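PDB 4HXY: Plm1 from Streptomyces sp. HK803, which is the NADPH-binding ketoreductase of the first phoslactomycin polyketide synthase module and probably reduces the beta-keto group of the growing chain to an alcohol. Local coordinates for residues L113-G118 with G126-L131; W86-R91 with R141-T146. One frame throughout, in Å; residues are numbered along the deposited sequence.

In the fold
The two contacts clothe opposite faces of the sheet in which strands 85-90 and 125-131 run parallel as neighbours, in the part of the chain that probably corresponds to the structural subdomain of modular ketoreductases. Contact 1 sets helix 105-120 on strand 125-131 and is wholly buried, its centre about 13 Å from the centre of the chain. Contact 2 sets helix 137-148 on strand 85-90, with its centre about 21 Å from the centre of the chain, and is partly exposed. Both are apolar, yet contact 1 presses a leucine on bare helix backbone, whereas contact 2 pairs side chain with side chain. The strands are joined by probable hydrogen bonds, Leu131 N to Thr89 O and Asp130 OD1 to Thr89 OG1, each 2.8 Å.

Contact 1 (L113-G118 with G126-L131); sequences LGRVAG and GGLVDL
The peptide plane joining Gly114 to Arg115 has the methyl CD1 of Leu128 over one of its faces, at 4.1 Å from Gly114 C and equally far from Arg115 N. Beyond the nitrogen end of that plane, Arg115 CG comes to 4.5 Å from the same methyl, so the arginine meets the strand with its aliphatic stem. Its flat guanidinium is carried past the leucine, where NH1 and NH2 make weak hydrogen bonds to Gln160 OE1 and Gly325 O.

Leu128 suits the strand position because its side chain leaves the backbone toward the helix, and its CG, beside the backbone N (chi1 -69°) and so anti to the carbonyl carbon, carries CD1 onto the helix backbone. Glycine suits the facing position for the complementary reason: a beta carbon on Gly114 would fall about 3.0 Å from Leu128 CD1, a clash. The bare backbone lets the two CA atoms, Gly114 and Leu128, come within 7.0 Å. This is close packing of helix on sheet, resting on van der Waals contact.

The helix is the connection of a beta-alpha-beta unit, strand 85-90, helix 105-120, strand 125-131, whose two strands run parallel as neighbours. Leu128 also touches Cys87 on the first of them and bonds through its backbone to Asp159 and Leu161, while the helix is backed by helix 67-77 through Leu113 and by helix 333-351 through Val116.

Contact 2 (W86-R91 with R141-T146); sequences WCVTSR and RALAGT
Thr146 lays its methyl CG2 over one face of the Trp86 indole, at the outer CZ3-CH2 side of the six-membered ring, 3.9 Å from CH2 and 4.0 Å from CZ3. The pair belongs to the helix-on-sheet layer of a Rossmann-like alpha/beta fold: helix 137-148, which follows strand 125-131 in the chain, packs back over the neighbouring strand 85-90. Tryptophan fits this partly exposed margin, since its broad ring bridges a wide gap: the CA atoms of Trp86 and Thr146 are 9.8 Å apart.

Two residues further along the strand, Val88 points the same way, toward the helix, and meets Leu143 deeper in the layer. Its CG1 stands 3.9 Å from Leu143 CD1 and 4.2 Å from CD2, fitting against the forked end of the leucine, and the two side chains cross at about a right angle. The CA-CB bond of Leu143 runs across the direction to the strand rather than at it, but its CG lies anti to the backbone N (chi1 -177°), which brings both methyls down to the strand. A compact branched valine and a longer leucine together span the gap between backbones.

Threonine serves two ends at once, an apolar methyl for the ring and a hydroxyl for its own helix. A serine in its place would take away CG2, and the Trp86 six-membered ring would probably lose this methyl from that face and be freer to shift. OG1 donates to Ala142 O at 3.0 Å, tilted 26° from the carbonyl plane, while Thr146 N reaches the same oxygen from the opposite face.

Contact 1 (L113-G118 with G126-L131)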
ATOM      1  N   LEU A 113      -1.147  -7.658   1.618  1.00  4.40           N
ATOM      2  CA  LEU A 113      -1.059  -8.768   2.542  1.00  4.80           C
ATOM      3  C   LEU A 113      -0.475 -10.024   1.899  1.00  4.43           C
ATOM      4  O   LEU A 113       0.342 -10.715   2.503  1.00  5.72           O
ATOM      5  CB  LEU A 113      -2.440  -9.066   3.137  1.00  4.65           C
ATOM      6  CG  LEU A 113      -2.387 -10.051   4.294  1.00  7.58           C
ATOM      7  CD1 LEU A 113      -3.354  -9.569   5.409  1.00 12.27           C
ATOM      8  CD2 LEU A 113      -2.701 -11.446   3.820  1.00  9.83           C
ATOM      9  N   GLY A 114      -0.893 -10.313   0.674  1.00  4.75           N
ATOM     10  CA  GLY A 114      -0.458 -11.500  -0.044  1.00  4.56           C
ATOM     11  C   GLY A 114       1.042 -11.552  -0.259  1.00  4.28           C
ATOM     12  O   GLY A 114       1.661 -12.595  -0.116  1.00  5.02           O
ATOM     13  N   ARG A 115       1.645 -10.414  -0.581  1.00  4.65           N
ATOM     14  CA  ARG A 115       3.107 -10.349  -0.657  1.00  4.18           C
ATOM     15  C   ARG A 115       3.796 -10.736   0.656  1.00  5.84           C
ATOM     16  O   ARG A 115       4.817 -11.424   0.647  1.00  6.63           O
ATOM     17  CB  ARG A 115       3.572  -8.962  -1.110  1.00  4.79           C
ATOM     18  CG  ARG A 115       3.332  -8.699  -2.612  1.00  5.46           C
ATOM     19  CD  ARG A 115       3.893  -7.353  -3.074  1.00  6.87           C
ATOM     20  NE  ARG A 115       3.003  -6.232  -2.722  1.00  5.74           N
ATOM     21  CZ  ARG A 115       2.044  -5.750  -3.500  1.00  6.31           C
ATOM     22  NH1 ARG A 115       1.830  -6.232  -4.721  1.00  5.85           N
ATOM     23  NH2 ARG A 115       1.296  -4.754  -3.074  1.00  6.83           N
ATOM     24  N   VAL A 116       3.239 -10.305   1.778  1.00  5.28           N
ATOM     25  CA  VAL A 116       3.745 -10.701   3.084  1.00  5.99           C
ATOM     26  C   VAL A 116       3.558 -12.223   3.306  1.00  5.96           C
ATOM     27  O   VAL A 116       4.447 -12.882   3.841  1.00  6.50           O
ATOM     28  CB  VAL A 116       3.099  -9.872   4.186  1.00  5.82           C
ATOM     29  CG1 VAL A 116       3.579 -10.347   5.550  1.00  6.52           C
ATOM     30  CG2 VAL A 116       3.432  -8.385   3.980  1.00  6.60           C
ATOM     31  N   ALA A 117       2.432 -12.771   2.863  1.00  5.58           N
ATOM     32  CA  ALA A 117       2.215 -14.225   2.918  1.00  6.18           C
ATOM     33  C   ALA A 117       3.321 -14.991   2.178  1.00  6.93           C
ATOM     34  O   ALA A 117       3.810 -16.017   2.667  1.00  7.25           O
ATOM     35  CB  ALA A 117       0.827 -14.585   2.389  1.00  6.54           C
ATOM     36  N   GLY A 118       3.736 -14.478   1.019  1.00  6.48           N
ATOM     37  CA  GLY A 118       4.835 -15.072   0.256  1.00  7.25           C
ATOM     38  C   GLY A 118       6.126 -15.108   1.051  1.00  7.35           C
ATOM     39  O   GLY A 118       6.905 -16.078   0.945  1.00  8.58           O
ATOM     40  N   GLY A 126       1.367 -19.714  -3.307  1.00  7.77           N
ATOM     41  CA  GLY A 126       1.383 -19.801  -4.733  1.00  7.99           C
ATOM     42  C   GLY A 126       1.595 -18.430  -5.332  1.00  8.08           C
ATOM     43  O   GLY A 126       2.673 -18.115  -5.866  1.00  9.28           O
ATOM     44  N   GLY A 127       0.583 -17.583  -5.194  1.00  7.36           N
ATOM     45  CA  GLY A 127       0.666 -16.250  -5.739  1.00  7.02           C
ATOM     46  C   GLY A 127      -0.657 -15.516  -5.818  1.00  6.71           C
ATOM     47  O   GLY A 127      -1.701 -15.999  -5.336  1.00  6.68           O
ATOM     48  N   LEU A 128      -0.593 -14.362  -6.470  1.00  6.24           N
ATOM     49  CA  LEU A 128      -1.729 -13.459  -6.679  1.00  5.84           C
ATOM     50  C   LEU A 128      -2.020 -13.360  -8.165  1.00  6.48           C
ATOM     51  O   LEU A 128      -1.092 -13.228  -8.970  1.00  5.81           O
ATOM     52  CB  LEU A 128      -1.391 -12.061  -6.142  1.00  6.09           C
ATOM     53  CG  LEU A 128      -1.279 -11.966  -4.623  1.00  5.02           C
ATOM     54  CD1 LEU A 128      -0.255 -10.899  -4.133  1.00  5.39           C
ATOM     55  CD2 LEU A 128      -2.675 -11.689  -4.059  1.00  8.55           C
ATOM     56  N   VAL A 129      -3.304 -13.441  -8.528  1.00  6.24           N
ATOM     57  CA  VAL A 129      -3.744 -13.193  -9.895  1.00  7.02           C
ATOM     58  C   VAL A 129      -4.932 -12.253  -9.918  1.00  7.67           C
ATOM     59  O   VAL A 129      -5.967 -12.551  -9.334  1.00  9.13           O
ATOM     60  CB  VAL A 129      -4.115 -14.469 -10.643  1.00  7.39           C
ATOM     61  CG1 VAL A 129      -4.315 -14.143 -12.143  1.00  7.94           C
ATOM     62  CG2 VAL A 129      -3.038 -15.556 -10.463  1.00  7.20           C
ATOM     63  N   ASP A 130      -4.781 -11.128 -10.612  1.00  7.87           N
ATOM     64  CA  ASP A 130      -5.857 -10.153 -10.743  1.00  8.16           C
ATOM     65  C   ASP A 130      -6.584 -10.386 -12.083  1.00  8.86           C
ATOM     66  O   ASP A 130      -5.966 -10.376 -13.145  1.00  9.76           O
ATOM     67  CB  ASP A 130      -5.347  -8.725 -10.638  1.00  8.10           C
ATOM     68  CG  ASP A 130      -6.484  -7.720 -10.564  1.00  8.63           C
ATOM     69  OD1 ASP A 130      -7.152  -7.621  -9.492  1.00  8.38           O
ATOM     70  OD2 ASP A 130      -6.701  -7.037 -11.580  1.00  9.50           O
ATOM     71  N   LEU A 131      -7.884 -10.622 -12.016  1.00  9.14           N
ATOM     72  CA  LEU A 131      -8.668 -10.975 -13.188  1.00  9.39           C
ATOM     73  C   LEU A 131      -9.640  -9.844 -13.501  1.00 10.00           C
ATOM     74  O   LEU A 131      -9.972  -9.047 -12.640  1.00  9.86           O
ATOM     75  CB  LEU A 131      -9.490 -12.242 -12.913  1.00  9.68           C
ATOM     76  CG  LEU A 131      -8.708 -13.482 -12.483  1.00 10.61           C
ATOM     77  CD1 LEU A 131      -9.675 -14.604 -12.210  1.00 12.05           C
ATOM     78  CD2 LEU A 131      -7.688 -13.892 -13.523  1.00 10.03           C
TER

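Contact 2 (W86-R91 with R141-T146)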
ATOM      1  N   TRP A  86      -3.258 -19.986  -3.952  1.00  7.06           N
ATOM      2  CA  TRP A  86      -3.387 -18.934  -4.942  1.00  7.17           C
ATOM      3  C   TRP A  86      -4.565 -18.068  -4.563  1.00  7.53           C
ATOM      4  O   TRP A  86      -5.593 -18.587  -4.107  1.00  7.91           O
ATOM      5  CB  TRP A  86      -3.609 -19.563  -6.329  1.00  6.75           C
ATOM      6  CG  TRP A  86      -2.365 -20.081  -6.940  1.00  9.24           C
ATOM      7  CD1 TRP A  86      -1.865 -21.355  -6.853  1.00  9.71           C
ATOM      8  CD2 TRP A  86      -1.433 -19.337  -7.735  1.00  8.76           C
ATOM      9  NE1 TRP A  86      -0.669 -21.432  -7.535  1.00 10.96           N
ATOM     10  CE2 TRP A  86      -0.380 -20.211  -8.074  1.00  9.73           C
ATOM     11  CE3 TRP A  86      -1.377 -18.012  -8.166  1.00  9.95           C
ATOM     12  CZ2 TRP A  86       0.711 -19.799  -8.844  1.00 11.70           C
ATOM     13  CZ3 TRP A  86      -0.296 -17.600  -8.911  1.00 10.86           C
ATOM     14  CH2 TRP A  86       0.728 -18.489  -9.257  1.00 10.58           C
ATOM     15  N   CYS A  87      -4.423 -16.760  -4.756  1.00  7.42           N
ATOM     16  CA  CYS A  87      -5.474 -15.803  -4.429  1.00  7.33           C
ATOM     17  C   CYS A  87      -5.841 -14.996  -5.665  1.00  7.73           C
ATOM     18  O   CYS A  87      -4.963 -14.361  -6.270  1.00  7.58           O
ATOM     19  CB  CYS A  87      -5.011 -14.885  -3.302  1.00  6.94           C
ATOM     20  SG  CYS A  87      -6.265 -13.675  -2.811  1.00  9.03           S
ATOM     21  N   VAL A  88      -7.123 -15.020  -6.039  1.00  7.25           N
ATOM     22  CA  VAL A  88      -7.607 -14.214  -7.173  1.00  8.01           C
ATOM     23  C   VAL A  88      -8.410 -12.998  -6.701  1.00  8.15           C
ATOM     24  O   VAL A  88      -9.196 -13.077  -5.762  1.00  8.52           O
ATOM     25  CB  VAL A  88      -8.452 -15.015  -8.188  1.00  8.91           C
ATOM     26  CG1 VAL A  88      -7.574 -15.972  -8.956  1.00 10.54           C
ATOM     27  CG2 VAL A  88      -9.618 -15.752  -7.495  1.00  8.36           C
ATOM     28  N   THR A  89      -8.157 -11.877  -7.353  1.00  8.16           N
ATOM     29  CA  THR A  89      -8.790 -10.607  -7.068  1.00  8.08           C
ATOM     30  C   THR A  89      -9.294 -10.033  -8.391  1.00  8.48           C
ATOM     31  O   THR A  89      -9.071 -10.621  -9.444  1.00  8.57           O
ATOM     32  CB  THR A  89      -7.787  -9.616  -6.483  1.00  8.08           C
ATOM     33  OG1 THR A  89      -6.689  -9.424  -7.397  1.00  6.71           O
ATOM     34  CG2 THR A  89      -7.244 -10.146  -5.167  1.00  7.77           C
ATOM     35  N   SER A  90     -10.011  -8.921  -8.305  1.00  8.98           N
ATOM     36  CA  SER A  90     -10.352  -8.085  -9.457  1.00 10.28           C
ATOM     37  C   SER A  90     -10.254  -6.607  -9.058  1.00 10.68           C
ATOM     38  O   SER A  90     -10.525  -6.235  -7.905  1.00 10.57           O
ATOM     39  CB  SER A  90     -11.761  -8.425  -9.981  1.00 10.82           C
ATOM     40  OG  SER A  90     -12.717  -8.070  -9.013  1.00 13.69           O
ATOM     41  N   ARG A  91      -9.788  -5.783  -9.998  1.00 11.16           N
ATOM     42  CA  ARG A  91      -9.630  -4.339  -9.823  1.00 12.09           C
ATOM     43  C   ARG A  91      -8.555  -3.990  -8.772  1.00 11.69           C
ATOM     44  O   ARG A  91      -8.542  -2.886  -8.276  1.00 12.50           O
ATOM     45  CB  ARG A  91     -10.975  -3.658  -9.459  1.00 13.05           C
ATOM     46  CG  ARG A  91     -12.103  -3.814 -10.507  1.00 16.59           C
ATOM     47  CD  ARG A  91     -13.471  -3.378  -9.951  1.00 19.78           C
ATOM     48  NE  ARG A  91     -13.476  -1.983  -9.525  1.00 24.23           N
ATOM     49  CZ  ARG A  91     -14.219  -1.463  -8.545  1.00 27.37           C
ATOM     50  NH1 ARG A  91     -15.051  -2.214  -7.830  1.00 26.85           N
ATOM     51  NH2 ARG A  91     -14.110  -0.165  -8.266  1.00 29.47           N
ATOM     52  N   ARG A 141      -9.259 -19.525 -19.167  1.00 20.34           N
ATOM     53  CA  ARG A 141      -8.127 -20.295 -19.679  1.00 20.92           C
ATOM     54  C   ARG A 141      -6.776 -19.766 -19.228  1.00 20.59           C
ATOM     55  O   ARG A 141      -5.848 -20.550 -19.003  1.00 21.22           O
ATOM     56  CB  ARG A 141      -8.164 -20.373 -21.213  1.00 21.53           C
ATOM     57  CG  ARG A 141      -9.324 -21.169 -21.774  1.00 23.95           C
ATOM     58  CD  ARG A 141      -9.076 -21.491 -23.261  1.00 28.26           C
ATOM     59  NE  ARG A 141      -8.812 -20.272 -24.036  1.00 30.70           N
ATOM     60  CZ  ARG A 141      -9.744 -19.516 -24.626  1.00 34.38           C
ATOM     61  NH1 ARG A 141     -11.043 -19.838 -24.575  1.00 36.05           N
ATOM     62  NH2 ARG A 141      -9.375 -18.421 -25.287  1.00 34.99           N
ATOM     63  N   ALA A 142      -6.671 -18.453 -19.094  1.00 20.01           N
ATOM     64  CA  ALA A 142      -5.464 -17.846 -18.598  1.00 19.70           C
ATOM     65  C   ALA A 142      -5.230 -18.275 -17.148  1.00 19.38           C
ATOM     66  O   ALA A 142      -4.119 -18.576 -16.772  1.00 19.65           O
ATOM     67  CB  ALA A 142      -5.531 -16.324 -18.717  1.00 19.80           C
ATOM     68  N   LEU A 143      -6.285 -18.281 -16.343  1.00 30.00           N
ATOM     69  CA  LEU A 143      -6.161 -18.723 -14.955  1.00 30.00           C
ATOM     70  C   LEU A 143      -5.833 -20.211 -14.847  1.00 30.00           C
ATOM     71  O   LEU A 143      -5.015 -20.624 -14.067  1.00 30.00           O
ATOM     72  CB  LEU A 143      -7.423 -18.429 -14.144  1.00 20.00           C
ATOM     73  CG  LEU A 143      -7.255 -18.834 -12.676  1.00 20.00           C
ATOM     74  CD1 LEU A 143      -6.212 -17.984 -11.990  1.00 20.00           C
ATOM     75  CD2 LEU A 143      -8.527 -18.724 -11.960  1.00 20.00           C
ATOM     76  N   ALA A 144      -6.487 -21.015 -15.660  1.00 19.76           N
ATOM     77  CA  ALA A 144      -6.261 -22.452 -15.607  1.00 19.97           C
ATOM     78  C   ALA A 144      -4.827 -22.798 -15.955  1.00 20.12           C
ATOM     79  O   ALA A 144      -4.210 -23.606 -15.292  1.00 20.91           O
ATOM     80  CB  ALA A 144      -7.218 -23.159 -16.529  1.00 20.03           C
ATOM     81  N   GLY A 145      -4.299 -22.160 -16.985  1.00 20.47           N
ATOM     82  CA  GLY A 145      -2.895 -22.340 -17.369  1.00 20.43           C
ATOM     83  C   GLY A 145      -1.951 -21.973 -16.242  1.00 20.60           C
ATOM     84  O   GLY A 145      -0.963 -22.656 -15.999  1.00 20.72           O
ATOM     85  N   THR A 146      -2.274 -20.899 -15.524  1.00 19.99           N
ATOM     86  CA  THR A 146      -1.457 -20.443 -14.411  1.00 20.01           C
ATOM     87  C   THR A 146      -1.465 -21.453 -13.261  1.00 19.61           C
ATOM     88  O   THR A 146      -0.411 -21.761 -12.711  1.00 19.58           O
ATOM     89  CB  THR A 146      -1.938 -19.040 -13.939  1.00 20.33           C
ATOM     90  OG1 THR A 146      -1.749 -18.100 -15.008  1.00 21.30           O
ATOM     91  CG2 THR A 146      -1.184 -18.567 -12.707  1.00 20.19           C
TER